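Local structure of inositol-1-monophosphatase (Nostoc sp., 5ZHH) at residues P100-S105 with Y120-D125. The protein probably hydrolyses inositol monophosphates to free inositol and phosphate. Residues are numbered along the deposited sequence; the frame is centred on the assembly and turned at random.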
ATOM      1  N   PRO A 100       2.381  -6.751  14.770  1.00 37.31           N
ATOM      2  CA  PRO A 100       2.172  -7.051  13.335  1.00 38.99           C
ATOM      3  C   PRO A 100       2.921  -8.290  12.854  1.00 37.09           C
ATOM      4  O   PRO A 100       3.872  -8.221  12.074  1.00 38.83           O
ATOM      5  CB  PRO A 100       2.668  -5.768  12.660  1.00 41.73           C
ATOM      6  CG  PRO A 100       3.738  -5.259  13.572  1.00 41.50           C
ATOM      7  CD  PRO A 100       3.411  -5.718  14.977  1.00 39.86           C
ATOM      8  N   ALA A 101       2.492  -9.466  13.336  1.00 31.93           N
ATOM      9  CA  ALA A 101       3.018 -10.749  12.858  1.00 29.32           C
ATOM     10  C   ALA A 101       1.938 -11.801  13.123  1.00 26.79           C
ATOM     11  O   ALA A 101       1.975 -12.548  14.104  1.00 27.19           O
ATOM     12  CB  ALA A 101       4.347 -11.131  13.513  1.00 32.52           C
ATOM     13  N   PHE A 102       0.937 -11.826  12.244  1.00 25.18           N
ATOM     14  CA  PHE A 102      -0.123 -12.819  12.304  1.00 27.02           C
ATOM     15  C   PHE A 102      -0.619 -13.057  10.884  1.00 27.45           C
ATOM     16  O   PHE A 102      -0.394 -12.242   9.986  1.00 27.56           O
ATOM     17  CB  PHE A 102      -1.263 -12.373  13.232  1.00 29.17           C
ATOM     18  CG  PHE A 102      -1.819 -11.026  12.890  1.00 34.04           C
ATOM     19  CD1 PHE A 102      -2.794 -10.890  11.915  1.00 34.15           C
ATOM     20  CD2 PHE A 102      -1.350  -9.889  13.525  1.00 35.89           C
ATOM     21  CE1 PHE A 102      -3.302  -9.641  11.591  1.00 37.74           C
ATOM     22  CE2 PHE A 102      -1.850  -8.642  13.201  1.00 36.68           C
ATOM     23  CZ  PHE A 102      -2.824  -8.518  12.235  1.00 35.65           C
ATOM     24  N   CYS A 103      -1.297 -14.185  10.687  1.00 26.09           N
ATOM     25  CA  CYS A 103      -1.647 -14.591   9.335  1.00 24.91           C
ATOM     26  C   CYS A 103      -2.730 -15.656   9.383  1.00 24.77           C
ATOM     27  O   CYS A 103      -3.050 -16.205  10.438  1.00 26.76           O
ATOM     28  CB  CYS A 103      -0.422 -15.127   8.592  1.00 26.77           C
ATOM     29  SG  CYS A 103       0.235 -16.623   9.366  1.00 29.06           S
ATOM     30  N   VAL A 104      -3.287 -15.932   8.206  1.00 23.15           N
ATOM     31  CA  VAL A 104      -4.113 -17.105   7.952  1.00 24.40           C
ATOM     32  C   VAL A 104      -3.218 -18.129   7.274  1.00 26.09           C
ATOM     33  O   VAL A 104      -2.454 -17.780   6.364  1.00 26.43           O
ATOM     34  CB  VAL A 104      -5.322 -16.751   7.066  1.00 29.74           C
ATOM     35  CG1 VAL A 104      -6.247 -17.956   6.886  1.00 29.62           C
ATOM     36  CG2 VAL A 104      -6.082 -15.572   7.651  1.00 29.63           C
ATOM     37  N   SER A 105      -3.278 -19.382   7.728  1.00 26.39           N
ATOM     38  CA  SER A 105      -2.483 -20.461   7.148  1.00 25.73           C
ATOM     39  C   SER A 105      -3.433 -21.550   6.672  1.00 27.89           C
ATOM     40  O   SER A 105      -4.237 -22.058   7.459  1.00 29.59           O
ATOM     41  CB  SER A 105      -1.481 -21.023   8.167  1.00 27.10           C
ATOM     42  OG  SER A 105      -0.686 -22.056   7.602  1.00 27.58           O
ATOM     43  N   TYR A 120      -1.155 -15.956   4.415  1.00 23.95           N
ATOM     44  CA  TYR A 120      -1.490 -14.574   4.102  1.00 25.07           C
ATOM     45  C   TYR A 120      -1.404 -13.724   5.358  1.00 25.13           C
ATOM     46  O   TYR A 120      -2.147 -13.951   6.319  1.00 24.86           O
ATOM     47  CB  TYR A 120      -2.886 -14.465   3.480  1.00 26.33           C
ATOM     48  CG  TYR A 120      -3.270 -13.050   3.126  1.00 25.87           C
ATOM     49  CD1 TYR A 120      -2.431 -12.260   2.349  1.00 25.31           C
ATOM     50  CD2 TYR A 120      -4.465 -12.496   3.576  1.00 27.52           C
ATOM     51  CE1 TYR A 120      -2.773 -10.957   2.020  1.00 26.19           C
ATOM     52  CE2 TYR A 120      -4.814 -11.188   3.254  1.00 31.09           C
ATOM     53  CZ  TYR A 120      -3.961 -10.430   2.479  1.00 29.73           C
ATOM     54  OH  TYR A 120      -4.287  -9.138   2.157  1.00 34.91           O
ATOM     55  N   ASP A 121      -0.490 -12.761   5.343  1.00 25.54           N
ATOM     56  CA  ASP A 121      -0.329 -11.703   6.334  1.00 27.13           C
ATOM     57  C   ASP A 121      -1.184 -10.529   5.882  1.00 26.00           C
ATOM     58  O   ASP A 121      -0.774  -9.795   4.979  1.00 25.91           O
ATOM     59  CB  ASP A 121       1.150 -11.306   6.438  1.00 29.48           C
ATOM     60  CG  ASP A 121       1.404 -10.108   7.359  1.00 30.49           C
ATOM     61  OD1 ASP A 121       0.454  -9.458   7.850  1.00 29.74           O
ATOM     62  OD2 ASP A 121       2.596  -9.801   7.570  1.00 33.63           O
ATOM     63  N   PRO A 122      -2.371 -10.317   6.464  1.00 27.48           N
ATOM     64  CA  PRO A 122      -3.241  -9.239   5.970  1.00 30.77           C
ATOM     65  C   PRO A 122      -2.813  -7.853   6.415  1.00 33.87           C
ATOM     66  O   PRO A 122      -3.239  -6.871   5.791  1.00 36.13           O
ATOM     67  CB  PRO A 122      -4.612  -9.606   6.551  1.00 32.48           C
ATOM     68  CG  PRO A 122      -4.278 -10.309   7.828  1.00 32.63           C
ATOM     69  CD  PRO A 122      -2.995 -11.069   7.567  1.00 29.18           C
ATOM     70  N   PHE A 123      -1.990  -7.739   7.462  1.00 36.04           N
ATOM     71  CA  PHE A 123      -1.553  -6.423   7.920  1.00 35.21           C
ATOM     72  C   PHE A 123      -0.525  -5.822   6.973  1.00 34.16           C
ATOM     73  O   PHE A 123      -0.590  -4.628   6.659  1.00 35.68           O
ATOM     74  CB  PHE A 123      -0.983  -6.513   9.337  1.00 37.24           C
ATOM     75  CG  PHE A 123      -0.687  -5.169   9.953  1.00 39.10           C
ATOM     76  CD1 PHE A 123      -1.685  -4.445  10.589  1.00 42.08           C
ATOM     77  CD2 PHE A 123       0.581  -4.617   9.873  1.00 38.93           C
ATOM     78  CE1 PHE A 123      -1.418  -3.205  11.148  1.00 41.47           C
ATOM     79  CE2 PHE A 123       0.852  -3.378  10.427  1.00 39.48           C
ATOM     80  CZ  PHE A 123      -0.150  -2.673  11.063  1.00 40.34           C
ATOM     81  N   HIS A 124       0.430  -6.629   6.508  1.00 31.18           N
ATOM     82  CA  HIS A 124       1.426  -6.198   5.533  1.00 30.79           C
ATOM     83  C   HIS A 124       1.040  -6.558   4.108  1.00 30.57           C
ATOM     84  O   HIS A 124       1.787  -6.237   3.175  1.00 29.60           O
ATOM     85  CB  HIS A 124       2.783  -6.819   5.863  1.00 31.28           C
ATOM     86  CG  HIS A 124       3.303  -6.431   7.209  1.00 35.62           C
ATOM     87  ND1 HIS A 124       3.646  -7.356   8.173  1.00 37.02           N
ATOM     88  CD2 HIS A 124       3.541  -5.214   7.754  1.00 37.43           C
ATOM     89  CE1 HIS A 124       4.073  -6.726   9.252  1.00 37.34           C
ATOM     90  NE2 HIS A 124       4.020  -5.426   9.025  1.00 36.32           N
ATOM     91  N   ASP A 125      -0.090  -7.238   3.930  1.00 27.95           N
ATOM     92  CA  ASP A 125      -0.562  -7.691   2.627  1.00 27.56           C
ATOM     93  C   ASP A 125       0.522  -8.486   1.896  1.00 28.75           C
ATOM     94  O   ASP A 125       0.945  -8.153   0.787  1.00 33.78           O
ATOM     95  CB  ASP A 125      -1.049  -6.504   1.791  1.00 30.25           C
ATOM     96  CG  ASP A 125      -1.773  -6.945   0.544  1.00 35.13           C
ATOM     97  OD1 ASP A 125      -2.435  -8.002   0.588  1.00 36.77           O
ATOM     98  OD2 ASP A 125      -1.675  -6.244  -0.481  1.00 40.63           O
TER
HETATM   99  O   HOH W   1       1.045  -9.360  10.557  1.00 41.12           O
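V104 and Y120 form the antiparallel, hydrogen-bonded pair at the open end of the β-hairpin made by strands 103-110 and 113-121, V104 N reaching Y120 O at 3.0 Å and Y120 N returning the bond to V104 O. Past C103 and D121 the chains leave the strands and spread apart, with side chains and one water packed between them. The F102 ring, swung back over its own backbone (chi1 54°), sits across the bump made by P122 and F123: its CE1 lies 3.9 Å from P122 CG, its CZ meets F123 CB, and the ring of Y95 packs edge-to-face against it. Further out, P100 CB presses on the CD2–CE2 side of the F123 ring, 3.7 Å from CD2. Under the F102 ring, water 1 accepts from F102 N and donates to D121 OD1. That oxygen also takes H124 N from above the carboxylate plane, an Asx motif, while OD2 receives H124 ND1 on its syn side at 2.7 Å. An alanine at D121 would probably leave the water without its acceptor and H124 ND1 without its carboxylate partner, the ring freer to turn. As built, that imidazole stacks on H124 of the second subunit, and its CE1 edge points at P100 O, 3.2 Å away.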